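Local coordinates for protein auracyanin-B-2 (Chloroflexus aurantiacus, PDB 1QHQ) that carries electrons by means of a type I blue copper site and probably serves as a soluble acceptor for the membrane-bound alternative complex III, at residues N40-L45 with T109-A114; G54-W59 with D81-P86; P115-Y120 with T135-P140. All coordinates share one frame; numbering follows the deposited sequence.

Contact 1 of 3, residues N40-L45 with T109-A114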
ATOM      1  N   ASN A  40       2.485  16.723   1.058  1.00 11.86           N
ATOM      2  CA  ASN A  40       3.669  17.029   1.868  1.00 12.78           C
ATOM      3  C   ASN A  40       3.370  17.013   3.339  1.00 13.05           C
ATOM      4  O   ASN A  40       3.824  17.842   4.150  1.00 14.90           O
ATOM      5  CB  ASN A  40       4.228  18.415   1.433  1.00 17.94           C
ATOM      6  CG  ASN A  40       5.587  18.679   2.072  1.00 26.92           C
ATOM      7  OD1 ASN A  40       6.432  17.781   2.152  1.00 32.24           O
ATOM      8  ND2 ASN A  40       5.809  19.897   2.552  1.00 30.82           N
ATOM      9  N   THR A  41       2.634  15.993   3.798  1.00 11.53           N
ATOM     10  CA  THR A  41       2.212  15.814   5.149  1.00 11.98           C
ATOM     11  C   THR A  41       2.585  14.411   5.651  1.00 11.77           C
ATOM     12  O   THR A  41       2.549  13.464   4.854  1.00 12.03           O
ATOM     13  CB  THR A  41       0.639  15.896   5.232  1.00 12.42           C
ATOM     14  OG1 THR A  41       0.289  17.229   4.763  1.00 13.49           O
ATOM     15  CG2 THR A  41       0.191  15.720   6.649  1.00 14.31           C
ATOM     16  N   VAL A  42       3.022  14.309   6.884  1.00  9.80           N
ATOM     17  CA  VAL A  42       3.352  12.979   7.446  1.00  9.44           C
ATOM     18  C   VAL A  42       2.069  12.292   7.881  1.00  9.77           C
ATOM     19  O   VAL A  42       1.284  12.808   8.682  1.00 10.48           O
ATOM     20  CB  VAL A  42       4.299  13.063   8.646  1.00 10.54           C
ATOM     21  CG1 VAL A  42       4.675  11.676   9.168  1.00 12.76           C
ATOM     22  CG2 VAL A  42       5.572  13.828   8.224  1.00 14.10           C
ATOM     23  N   VAL A  43       1.877  11.087   7.322  1.00 10.11           N
ATOM     24  CA  VAL A  43       0.655  10.323   7.645  1.00  6.73           C
ATOM     25  C   VAL A  43       1.036   8.925   8.088  1.00  7.22           C
ATOM     26  O   VAL A  43       1.964   8.343   7.515  1.00  7.92           O
ATOM     27  CB  VAL A  43      -0.262  10.181   6.392  1.00  8.17           C
ATOM     28  CG1 VAL A  43      -1.417   9.263   6.655  0.50 11.41           C
ATOM     29  CG2 VAL A  43      -0.705  11.571   5.936  0.50  2.92           C
ATOM     30  N   ARG A  44       0.390   8.418   9.126  1.00  8.42           N
ATOM     31  CA  ARG A  44       0.475   6.997   9.434  1.00  9.38           C
ATOM     32  C   ARG A  44      -0.757   6.282   8.881  1.00  6.43           C
ATOM     33  O   ARG A  44      -1.882   6.566   9.240  1.00  7.93           O
ATOM     34  CB  ARG A  44       0.613   6.706  10.929  1.00  8.43           C
ATOM     35  CG  ARG A  44       0.957   5.158  11.098  1.00  8.98           C
ATOM     36  CD  ARG A  44       0.978   4.842  12.591  1.00 10.18           C
ATOM     37  NE  ARG A  44      -0.342   4.882  13.177  1.00 12.87           N
ATOM     38  CZ  ARG A  44      -0.834   5.477  14.203  1.00 13.21           C
ATOM     39  NH1 ARG A  44      -0.017   6.234  15.004  1.00 14.60           N
ATOM     40  NH2 ARG A  44      -2.120   5.418  14.533  1.00 15.51           N
ATOM     41  N   LEU A  45      -0.468   5.302   7.978  1.00  9.34           N
ATOM     42  CA  LEU A  45      -1.565   4.507   7.433  1.00 10.09           C
ATOM     43  C   LEU A  45      -1.589   3.154   8.174  1.00  6.94           C
ATOM     44  O   LEU A  45      -0.535   2.522   8.314  1.00  9.95           O
ATOM     45  CB  LEU A  45      -1.274   4.241   5.941  1.00 10.03           C
ATOM     46  CG  LEU A  45      -2.370   3.496   5.164  0.50 11.39           C
ATOM     47  CD1 LEU A  45      -2.257   3.752   3.683  0.50 11.89           C
ATOM     48  CD2 LEU A  45      -2.292   1.990   5.452  0.50  7.28           C
ATOM     49  N   THR A 109       4.494   4.753   7.887  1.00  9.58           N
ATOM     50  CA  THR A 109       4.453   6.212   8.163  1.00  8.54           C
ATOM     51  C   THR A 109       5.292   6.892   7.097  1.00  9.21           C
ATOM     52  O   THR A 109       6.460   6.533   6.888  1.00  8.96           O
ATOM     53  CB  THR A 109       5.011   6.527   9.542  1.00  7.19           C
ATOM     54  OG1 THR A 109       4.134   5.932  10.544  1.00 10.24           O
ATOM     55  CG2 THR A 109       5.048   8.055   9.793  1.00  9.47           C
ATOM     56  N   PHE A 110       4.659   7.799   6.365  1.00  7.87           N
ATOM     57  CA  PHE A 110       5.287   8.371   5.195  1.00  8.63           C
ATOM     58  C   PHE A 110       4.887   9.832   5.012  1.00  9.60           C
ATOM     59  O   PHE A 110       3.812  10.243   5.439  1.00 10.26           O
ATOM     60  CB  PHE A 110       5.004   7.556   3.934  1.00 10.95           C
ATOM     61  CG  PHE A 110       3.558   7.555   3.507  1.00  9.41           C
ATOM     62  CD1 PHE A 110       2.628   6.765   4.147  1.00 10.10           C
ATOM     63  CD2 PHE A 110       3.130   8.366   2.461  1.00  9.81           C
ATOM     64  CE1 PHE A 110       1.305   6.782   3.754  1.00 10.82           C
ATOM     65  CE2 PHE A 110       1.805   8.418   2.086  1.00  9.81           C
ATOM     66  CZ  PHE A 110       0.884   7.562   2.703  1.00 13.37           C
ATOM     67  N   ARG A 111       5.687  10.531   4.211  1.00 10.37           N
ATOM     68  CA  ARG A 111       5.311  11.885   3.785  1.00 11.80           C
ATOM     69  C   ARG A 111       4.573  11.772   2.446  1.00 10.31           C
ATOM     70  O   ARG A 111       5.059  11.168   1.502  1.00 12.30           O
ATOM     71  CB  ARG A 111       6.548  12.781   3.646  1.00 15.23           C
ATOM     72  CG  ARG A 111       6.161  14.229   3.296  0.50 15.80           C
ATOM     73  CD  ARG A 111       7.387  15.136   3.372  0.50 17.55           C
ATOM     74  NE  ARG A 111       7.981  15.112   4.711  0.50 18.87           N
ATOM     75  CZ  ARG A 111       7.584  15.894   5.707  0.50 16.36           C
ATOM     76  NH1 ARG A 111       6.567  16.734   5.503  0.50 16.49           N
ATOM     77  NH2 ARG A 111       8.127  15.832   6.908  0.50 15.54           N
ATOM     78  N   THR A 112       3.348  12.287   2.443  1.00 11.17           N
ATOM     79  CA  THR A 112       2.595  12.217   1.162  1.00  9.61           C
ATOM     80  C   THR A 112       3.336  13.013   0.090  1.00 12.07           C
ATOM     81  O   THR A 112       4.036  13.988   0.393  1.00 10.00           O
ATOM     82  CB  THR A 112       1.197  12.790   1.367  1.00 11.74           C
ATOM     83  OG1 THR A 112       1.357  14.122   1.906  1.00 11.03           O
ATOM     84  CG2 THR A 112       0.376  11.972   2.367  1.00 10.98           C
ATOM     85  N   PRO A 113       3.183  12.620  -1.158  1.00 11.34           N
ATOM     86  CA  PRO A 113       3.785  13.264  -2.301  1.00  8.88           C
ATOM     87  C   PRO A 113       3.097  14.565  -2.683  1.00 10.90           C
ATOM     88  O   PRO A 113       2.295  15.101  -1.901  1.00 10.81           O
ATOM     89  CB  PRO A 113       3.623  12.195  -3.404  1.00 11.74           C
ATOM     90  CG  PRO A 113       2.277  11.603  -3.058  1.00 10.62           C
ATOM     91  CD  PRO A 113       2.340  11.449  -1.544  1.00 11.56           C
ATOM     92  N   ALA A 114       3.467  15.136  -3.824  1.00 10.79           N
ATOM     93  CA  ALA A 114       2.849  16.423  -4.271  1.00 11.23           C
ATOM     94  C   ALA A 114       1.398  16.228  -4.632  1.00 11.38           C
ATOM     95  O   ALA A 114       0.971  15.065  -4.861  1.00 12.09           O
ATOM     96  CB  ALA A 114       3.622  16.795  -5.563  1.00 13.83           C
TER
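With chi1 of T112 at 55°, its OG1 lies between the residue's own backbone N and carbonyl carbon and faces T41, whose N-H reaches it in a nearly straight bond (T41 N to T112 OG1, 3.0 Å). The same hydroxyl is bonded to the carbonyl of P38, a double use that suits threonine at the strand end. In the return direction T112 N bonds T41 O at 2.8 Å. R111 extends from its backbone, then bends at chi3 (-59°), and in the conformer described this turns the guanidinium so that V42 CG2 lies over one face, 3.5 Å from NH2. N40 O sits at the edge, in the plane, but its bond to NH1 is weak; the stronger partner is E13, through NH2. On the opposite sheet face, F110 and V43 are an antiparallel hydrogen-bonded pair, tied by V43 N to F110 O (2.8 Å) and F110 N to V43 O (3.0 Å). Their hydrophobic side chains suit the buried interior, and the F110 ring edge meets L45 CB. R44 CG passes T109 OG1 at 3.3 Å on the same face as V42 and R111. Such pairing of strands 42-49 and 104-111 belongs to the cupredoxin beta-sandwich.

Contact 2 of 3, residues G54-W59 with D81-P86. With CU (copper (II) ion), chain B.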
ATOM      1  N   GLY A  54      -8.647 -16.194   4.835  1.00 20.04           N
ATOM      2  CA  GLY A  54      -7.346 -16.666   5.288  1.00 17.98           C
ATOM      3  C   GLY A  54      -6.212 -16.146   4.429  1.00 14.17           C
ATOM      4  O   GLY A  54      -5.099 -16.654   4.403  1.00 17.39           O
ATOM      5  N   VAL A  55      -6.486 -15.002   3.731  1.00 14.90           N
ATOM      6  CA  VAL A  55      -5.545 -14.528   2.735  1.00 14.96           C
ATOM      7  C   VAL A  55      -4.701 -13.330   3.170  1.00 15.20           C
ATOM      8  O   VAL A  55      -5.112 -12.536   4.016  1.00 16.38           O
ATOM      9  CB  VAL A  55      -6.251 -14.236   1.390  1.00 17.95           C
ATOM     10  CG1 VAL A  55      -6.977 -12.896   1.438  1.00 16.98           C
ATOM     11  CG2 VAL A  55      -5.258 -14.317   0.245  1.00 16.92           C
ATOM     12  N   GLN A  56      -3.501 -13.272   2.682  1.00 15.06           N
ATOM     13  CA  GLN A  56      -2.550 -12.201   2.904  1.00 14.40           C
ATOM     14  C   GLN A  56      -2.803 -10.979   2.032  1.00 16.60           C
ATOM     15  O   GLN A  56      -3.234 -11.093   0.902  1.00 16.35           O
ATOM     16  CB  GLN A  56      -1.137 -12.703   2.613  1.00 12.72           C
ATOM     17  CG  GLN A  56      -0.687 -13.755   3.635  1.00 12.68           C
ATOM     18  CD  GLN A  56       0.493 -14.543   3.090  1.00 17.64           C
ATOM     19  OE1 GLN A  56       0.303 -15.315   2.124  1.00 17.88           O
ATOM     20  NE2 GLN A  56       1.660 -14.336   3.619  1.00 21.70           N
ATOM     21  N   HIS A  57      -2.394  -9.803   2.566  1.00 15.37           N
ATOM     22  CA  HIS A  57      -2.574  -8.552   1.843  1.00 12.52           C
ATOM     23  C   HIS A  57      -1.587  -7.484   2.377  1.00 14.81           C
ATOM     24  O   HIS A  57      -1.174  -7.518   3.517  1.00 11.99           O
ATOM     25  CB  HIS A  57      -3.946  -7.950   2.104  1.00  8.65           C
ATOM     26  CG  HIS A  57      -5.163  -8.651   1.599  1.00 11.31           C
ATOM     27  ND1 HIS A  57      -5.352  -8.914   0.251  1.00 14.90           N
ATOM     28  CD2 HIS A  57      -6.306  -8.978   2.219  1.00 12.90           C
ATOM     29  CE1 HIS A  57      -6.549  -9.441   0.089  1.00 10.43           C
ATOM     30  NE2 HIS A  57      -7.160  -9.508   1.264  1.00 11.99           N
ATOM     31  N   ASN A  58      -1.274  -6.565   1.448  1.00 12.19           N
ATOM     32  CA  ASN A  58      -0.463  -5.402   1.898  1.00 11.08           C
ATOM     33  C   ASN A  58      -1.122  -4.174   1.249  1.00 10.02           C
ATOM     34  O   ASN A  58      -2.121  -4.230   0.604  1.00  9.29           O
ATOM     35  CB  ASN A  58       0.980  -5.497   1.608  1.00 10.58           C
ATOM     36  CG  ASN A  58       1.402  -5.413   0.170  1.00  8.66           C
ATOM     37  OD1 ASN A  58       0.509  -5.455  -0.695  1.00 11.58           O
ATOM     38  ND2 ASN A  58       2.686  -5.306  -0.118  1.00 13.21           N
ATOM     39  N   TRP A  59      -0.582  -3.004   1.636  1.00  8.85           N
ATOM     40  CA  TRP A  59      -1.016  -1.719   1.056  1.00 10.38           C
ATOM     41  C   TRP A  59       0.229  -1.047   0.491  1.00  8.90           C
ATOM     42  O   TRP A  59       1.242  -0.861   1.226  1.00  8.73           O
ATOM     43  CB  TRP A  59      -1.683  -0.860   2.098  1.00  9.62           C
ATOM     44  CG  TRP A  59      -2.175   0.482   1.600  1.00  8.74           C
ATOM     45  CD1 TRP A  59      -3.422   0.722   1.120  1.00  8.89           C
ATOM     46  CD2 TRP A  59      -1.464   1.721   1.566  1.00  9.88           C
ATOM     47  NE1 TRP A  59      -3.543   2.078   0.780  1.00 11.07           N
ATOM     48  CE2 TRP A  59      -2.324   2.663   1.021  1.00  8.70           C
ATOM     49  CE3 TRP A  59      -0.162   2.084   1.939  1.00  8.70           C
ATOM     50  CZ2 TRP A  59      -1.966   4.024   0.898  1.00  8.92           C
ATOM     51  CZ3 TRP A  59       0.220   3.432   1.777  1.00 11.37           C
ATOM     52  CH2 TRP A  59      -0.670   4.353   1.234  1.00  9.24           C
ATOM     53  N   ASP A  81      10.619 -14.279  -1.149  1.00 33.12           N
ATOM     54  CA  ASP A  81      11.276 -14.501   0.144  1.00 34.19           C
ATOM     55  C   ASP A  81      10.784 -13.522   1.194  1.00 33.65           C
ATOM     56  O   ASP A  81      10.661 -13.852   2.372  1.00 34.11           O
ATOM     57  CB  ASP A  81      12.794 -14.393  -0.017  1.00 40.25           C
ATOM     58  CG  ASP A  81      13.339 -15.529  -0.881  1.00 45.17           C
ATOM     59  OD1 ASP A  81      12.854 -16.674  -0.711  1.00 45.86           O
ATOM     60  OD2 ASP A  81      14.221 -15.270  -1.722  1.00 48.11           O
ATOM     61  N   ALA A  82      10.377 -12.340   0.711  1.00 30.59           N
ATOM     62  CA  ALA A  82       9.835 -11.319   1.616  1.00 27.91           C
ATOM     63  C   ALA A  82       8.329 -11.304   1.536  1.00 24.89           C
ATOM     64  O   ALA A  82       7.681 -10.311   1.897  1.00 23.83           O
ATOM     65  CB  ALA A  82      10.438  -9.967   1.258  1.00 25.42           C
ATOM     66  N   LEU A  83       7.736 -12.392   1.020  1.00 22.61           N
ATOM     67  CA  LEU A  83       6.286 -12.488   0.953  1.00 19.63           C
ATOM     68  C   LEU A  83       5.690 -11.359   0.112  1.00 19.52           C
ATOM     69  O   LEU A  83       4.489 -11.027   0.260  1.00 17.09           O
ATOM     70  CB  LEU A  83       5.678 -12.506   2.347  1.00 23.04           C
ATOM     71  CG  LEU A  83       5.799 -13.863   3.085  1.00 27.28           C
ATOM     72  CD1 LEU A  83       5.230 -13.733   4.490  1.00 27.84           C
ATOM     73  CD2 LEU A  83       5.007 -14.909   2.294  1.00 29.02           C
ATOM     74  N   PHE A  84       6.341 -11.081  -1.004  1.00 17.81           N
ATOM     75  CA  PHE A  84       5.771 -10.367  -2.124  1.00 17.65           C
ATOM     76  C   PHE A  84       5.528  -8.890  -1.839  1.00 18.99           C
ATOM     77  O   PHE A  84       4.635  -8.280  -2.460  1.00 19.38           O
ATOM     78  CB  PHE A  84       4.513 -11.067  -2.646  1.00 15.52           C
ATOM     79  CG  PHE A  84       4.750 -12.519  -3.049  1.00 16.36           C
ATOM     80  CD1 PHE A  84       5.430 -12.830  -4.201  1.00 16.89           C
ATOM     81  CD2 PHE A  84       4.287 -13.537  -2.234  1.00 19.85           C
ATOM     82  CE1 PHE A  84       5.654 -14.156  -4.560  1.00 20.33           C
ATOM     83  CE2 PHE A  84       4.501 -14.864  -2.582  1.00 21.83           C
ATOM     84  CZ  PHE A  84       5.152 -15.163  -3.761  1.00 20.15           C
ATOM     85  N   VAL A  85       6.287  -8.311  -0.917  1.00 21.11           N
ATOM     86  CA  VAL A  85       6.270  -6.834  -0.787  1.00 19.21           C
ATOM     87  C   VAL A  85       7.213  -6.329  -1.886  1.00 20.40           C
ATOM     88  O   VAL A  85       8.053  -7.095  -2.374  1.00 20.38           O
ATOM     89  CB  VAL A  85       6.825  -6.357   0.566  1.00 16.73           C
ATOM     90  CG1 VAL A  85       5.882  -6.746   1.703  1.00 17.98           C
ATOM     91  CG2 VAL A  85       8.226  -6.906   0.810  1.00 19.08           C
ATOM     92  N   PRO A  86       7.083  -5.088  -2.288  1.00 18.35           N
ATOM     93  CA  PRO A  86       8.086  -4.493  -3.181  1.00 18.19           C
ATOM     94  C   PRO A  86       9.445  -4.605  -2.527  1.00 18.11           C
ATOM     95  O   PRO A  86       9.580  -4.428  -1.311  1.00 19.08           O
ATOM     96  CB  PRO A  86       7.650  -3.014  -3.240  1.00 18.05           C
ATOM     97  CG  PRO A  86       6.202  -3.040  -2.912  1.00 18.20           C
ATOM     98  CD  PRO A  86       6.057  -4.127  -1.843  1.00 18.09           C
TER
HETATM   99 CU    CU B 141      -4.131  -8.497  -1.302  1.00 13.92          CU
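Two side-chain amides, those of Q56 and N58, turn their nitrogen ends to the aliphatic groups of residues 83-86. Q56 NE2 comes up to the fork of L83, 3.6 Å from CD2 and nearly as close to CD1, and the two side chains cross at about a right angle. N58 ND2 meets V85 CG1 at 4.0 Å and P86 CD at 4.0 Å. No hydrogen bond spans the two segments directly, so this is modest van der Waals packing. A chi1 of 69° sets the N58 amide between its backbone N and carbonyl carbon and directs it toward the other loop; its OD1 accepts the N-H of T123. The hydroxyl of T123 in turn bonds F84 O, so this one residue ties both segments together. Asparagine suits the position because its OD1 accepts that N-H while ND2, hydrogen-bonded outside the two segments, still lies beside V85 and P86. L83 and F84 both have positive phi, consistent with a tight turn, and the CB of L83 points toward Q56. Between the two amides along the chain, H57 points elsewhere: its ND1 binds copper at 2.0 Å, and its ring meets that of H127 at about 60°. V85 and P86 are backed by W96. H57, C122, H127 and M132 make up the type I blue copper site, and an asparagine next to the first histidine ligand, bonded to the residue after the cysteine, is a feature shared with azurin.

Contact 3 of 3, residues P115-Y120 with T135-P140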
ATOM      1  N   PRO A 115       0.617  17.257  -4.783  1.00 10.86           N
ATOM      2  CA  PRO A 115      -0.786  17.158  -5.154  1.00 10.25           C
ATOM      3  C   PRO A 115      -0.877  16.383  -6.447  1.00  9.44           C
ATOM      4  O   PRO A 115      -0.016  16.499  -7.337  1.00 11.85           O
ATOM      5  CB  PRO A 115      -1.217  18.626  -5.378  1.00 10.21           C
ATOM      6  CG  PRO A 115      -0.334  19.345  -4.358  1.00 11.36           C
ATOM      7  CD  PRO A 115       1.021  18.679  -4.575  1.00  9.47           C
ATOM      8  N   GLY A 116      -1.882  15.479  -6.553  1.00  9.55           N
ATOM      9  CA  GLY A 116      -1.998  14.671  -7.755  1.00 10.83           C
ATOM     10  C   GLY A 116      -2.820  13.400  -7.355  1.00  9.55           C
ATOM     11  O   GLY A 116      -3.366  13.381  -6.282  1.00 10.58           O
ATOM     12  N   THR A 117      -2.855  12.504  -8.305  1.00  9.86           N
ATOM     13  CA  THR A 117      -3.638  11.256  -8.111  1.00 10.80           C
ATOM     14  C   THR A 117      -2.684  10.079  -8.292  1.00  8.94           C
ATOM     15  O   THR A 117      -1.786  10.041  -9.104  1.00 11.04           O
ATOM     16  CB  THR A 117      -4.746  11.209  -9.158  1.00 10.58           C
ATOM     17  OG1 THR A 117      -5.640  12.306  -8.929  0.50  8.93           O
ATOM     18  CG2 THR A 117      -5.553   9.917  -9.093  0.50  7.30           C
ATOM     19  N   TYR A 118      -2.845   9.117  -7.367  1.00  9.63           N
ATOM     20  CA  TYR A 118      -1.880   8.041  -7.229  1.00 11.15           C
ATOM     21  C   TYR A 118      -2.646   6.735  -6.913  1.00 11.61           C
ATOM     22  O   TYR A 118      -3.612   6.792  -6.147  1.00 13.23           O
ATOM     23  CB  TYR A 118      -0.980   8.312  -6.000  1.00 10.88           C
ATOM     24  CG  TYR A 118      -0.200   9.612  -6.109  1.00 10.39           C
ATOM     25  CD1 TYR A 118      -0.760  10.803  -5.658  1.00 12.26           C
ATOM     26  CD2 TYR A 118       1.103   9.591  -6.561  1.00 10.09           C
ATOM     27  CE1 TYR A 118      -0.018  11.981  -5.770  1.00 10.87           C
ATOM     28  CE2 TYR A 118       1.867  10.756  -6.606  1.00 13.16           C
ATOM     29  CZ  TYR A 118       1.257  11.931  -6.233  1.00 11.11           C
ATOM     30  OH  TYR A 118       2.019  13.111  -6.284  1.00 11.49           O
ATOM     31  N   LEU A 119      -2.205   5.643  -7.491  1.00 11.34           N
ATOM     32  CA  LEU A 119      -2.863   4.372  -7.108  1.00 12.72           C
ATOM     33  C   LEU A 119      -2.189   3.801  -5.863  1.00  9.90           C
ATOM     34  O   LEU A 119      -0.976   3.896  -5.698  1.00  9.46           O
ATOM     35  CB  LEU A 119      -2.684   3.339  -8.225  1.00 12.97           C
ATOM     36  CG  LEU A 119      -3.571   3.494  -9.448  1.00 16.41           C
ATOM     37  CD1 LEU A 119      -3.237   2.360 -10.440  1.00 18.12           C
ATOM     38  CD2 LEU A 119      -5.035   3.464  -9.102  1.00 18.05           C
ATOM     39  N   TYR A 120      -3.013   3.121  -5.065  1.00  8.18           N
ATOM     40  CA  TYR A 120      -2.493   2.209  -4.051  1.00  8.99           C
ATOM     41  C   TYR A 120      -3.004   0.783  -4.471  1.00  9.27           C
ATOM     42  O   TYR A 120      -4.091   0.707  -5.040  1.00 10.11           O
ATOM     43  CB  TYR A 120      -2.871   2.511  -2.653  1.00  8.10           C
ATOM     44  CG  TYR A 120      -4.320   2.730  -2.340  1.00  7.85           C
ATOM     45  CD1 TYR A 120      -4.867   4.046  -2.438  1.00  8.15           C
ATOM     46  CD2 TYR A 120      -5.168   1.705  -1.918  1.00  7.94           C
ATOM     47  CE1 TYR A 120      -6.171   4.253  -2.093  1.00  8.50           C
ATOM     48  CE2 TYR A 120      -6.480   1.939  -1.598  1.00  8.92           C
ATOM     49  CZ  TYR A 120      -6.992   3.228  -1.685  1.00  9.40           C
ATOM     50  OH  TYR A 120      -8.305   3.468  -1.388  1.00 10.58           O
ATOM     51  N   THR A 135      -7.660   4.596  -5.279  1.00 11.52           N
ATOM     52  CA  THR A 135      -7.046   5.844  -5.735  1.00 11.10           C
ATOM     53  C   THR A 135      -6.852   6.795  -4.539  1.00  9.07           C
ATOM     54  O   THR A 135      -7.801   7.108  -3.848  1.00  9.20           O
ATOM     55  CB  THR A 135      -7.955   6.522  -6.774  1.00 10.56           C
ATOM     56  OG1 THR A 135      -8.009   5.677  -7.951  1.00 14.74           O
ATOM     57  CG2 THR A 135      -7.385   7.876  -7.185  1.00 11.89           C
ATOM     58  N   LEU A 136      -5.606   7.228  -4.407  1.00  9.89           N
ATOM     59  CA  LEU A 136      -5.321   8.289  -3.404  1.00  9.51           C
ATOM     60  C   LEU A 136      -5.291   9.628  -4.181  1.00  9.94           C
ATOM     61  O   LEU A 136      -4.474   9.783  -5.083  1.00  9.92           O
ATOM     62  CB  LEU A 136      -3.944   8.060  -2.766  1.00  9.77           C
ATOM     63  CG  LEU A 136      -3.452   9.289  -1.930  1.00  9.22           C
ATOM     64  CD1 LEU A 136      -4.351   9.520  -0.734  1.00 10.52           C
ATOM     65  CD2 LEU A 136      -2.023   9.029  -1.486  1.00  9.52           C
ATOM     66  N   THR A 137      -6.121  10.549  -3.763  1.00 10.07           N
ATOM     67  CA  THR A 137      -6.022  11.931  -4.304  1.00 10.36           C
ATOM     68  C   THR A 137      -5.325  12.811  -3.223  1.00  7.86           C
ATOM     69  O   THR A 137      -5.701  12.796  -2.095  1.00  9.74           O
ATOM     70  CB  THR A 137      -7.392  12.501  -4.617  1.00 13.54           C
ATOM     71  OG1 THR A 137      -7.981  11.672  -5.651  1.00 12.20           O
ATOM     72  CG2 THR A 137      -7.242  13.909  -5.221  1.00 13.24           C
ATOM     73  N   VAL A 138      -4.201  13.363  -3.681  1.00 10.58           N
ATOM     74  CA  VAL A 138      -3.419  14.202  -2.741  1.00 10.16           C
ATOM     75  C   VAL A 138      -3.737  15.666  -3.079  1.00 10.10           C
ATOM     76  O   VAL A 138      -3.641  16.063  -4.235  1.00 10.38           O
ATOM     77  CB  VAL A 138      -1.948  13.907  -2.896  1.00 10.60           C
ATOM     78  CG1 VAL A 138      -1.131  14.829  -1.973  1.00 13.40           C
ATOM     79  CG2 VAL A 138      -1.656  12.437  -2.507  1.00 11.12           C
ATOM     80  N   THR A 139      -4.244  16.335  -2.085  1.00 10.07           N
ATOM     81  CA  THR A 139      -4.744  17.744  -2.302  1.00 10.95           C
ATOM     82  C   THR A 139      -3.620  18.698  -1.921  1.00 11.22           C
ATOM     83  O   THR A 139      -2.531  18.345  -1.548  1.00 12.04           O
ATOM     84  CB  THR A 139      -5.955  17.935  -1.392  1.00 11.04           C
ATOM     85  OG1 THR A 139      -5.536  17.816  -0.009  1.00 11.37           O
ATOM     86  CG2 THR A 139      -7.006  16.851  -1.677  1.00 13.42           C
ATOM     87  N   PRO A 140      -3.921  20.019  -2.154  1.00 10.75           N
ATOM     88  CA  PRO A 140      -2.865  21.017  -1.981  1.00 13.63           C
ATOM     89  C   PRO A 140      -2.102  20.990  -0.709  1.00 16.46           C
ATOM     90  O   PRO A 140      -2.647  20.870   0.398  1.00 18.44           O
ATOM     91  CB  PRO A 140      -3.575  22.353  -2.211  1.00 11.54           C
ATOM     92  CG  PRO A 140      -4.557  21.961  -3.307  1.00 10.91           C
ATOM     93  CD  PRO A 140      -5.160  20.679  -2.726  1.00 10.59           C
ATOM     94  OXT PRO A 140      -0.871  21.354  -0.778  1.00 17.94           O
TER
HETATM   95  O   HOH W   1      -8.752  12.254  -7.995  1.00 20.69           O
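Y118 and V138 fill the buried side of this hairpin: the methyl V138 CG2 comes up to the tyrosine ring at a slant, 3.7 Å from CD1, while L136 O sits at the ring edge, in its plane. G116 pairs with V138 yet brings no side chain, which probably leaves room for the valine to reach the ring of Y118; its phi of 158° suits glycine, since a CB would strike the preceding carbonyl. Y118 OH is bonded to A114 O, which satisfies the polar end of an otherwise apolar ring. Further along, chi1 of Y120 (51°) turns its ring toward the backbone of T135 and L136, which it meets obliquely, with CE1 3.5 Å from T135 N, and L136 CB fits against CD1; the Y120 hydroxyl bonds Q32 O. On the other face T117 and T137 lie side by side, pointing the same way, and one water is hydrogen-bonded to both hydroxyls, while T135 crosses T117 obliquely and L119 CD2 rests at T135 OG1 (3.9 Å). At the open end, P115 CG packs on T139 O and P140 CA. G116/V138 and Y118/L136 are hydrogen-bonded pairs, each closed by two bonds, such as L136 N to Y118 O (2.7 Å). This is the antiparallel hairpin of the cupredoxin fold, whose connecting loop supplies H127 and M132 to the copper, with C122 just past its first strand.

In the fold
The contacts belong to one cupredoxin domain. Contact 1 pairs strands of the three-stranded sheet, contact 3 pairs strands 116-121 and 133-139 of the five-stranded sheet, and contact 2 joins loops near the copper. Contacts 1 and 3 are neighbours, with centres about 11 Å apart, linked from A114 to P115, where P113 packs on Y118. The centre of contact 2 lies about 22 Å from that of contact 1 and 23 Å from that of contact 3, across the molecule; along the chain it falls between the halves of contact 1 and precedes contact 3. W59 bridges the interior, touching F110 and Y120. The copper site thus occupies one end of the sandwich, contacts 1 and 3 the other.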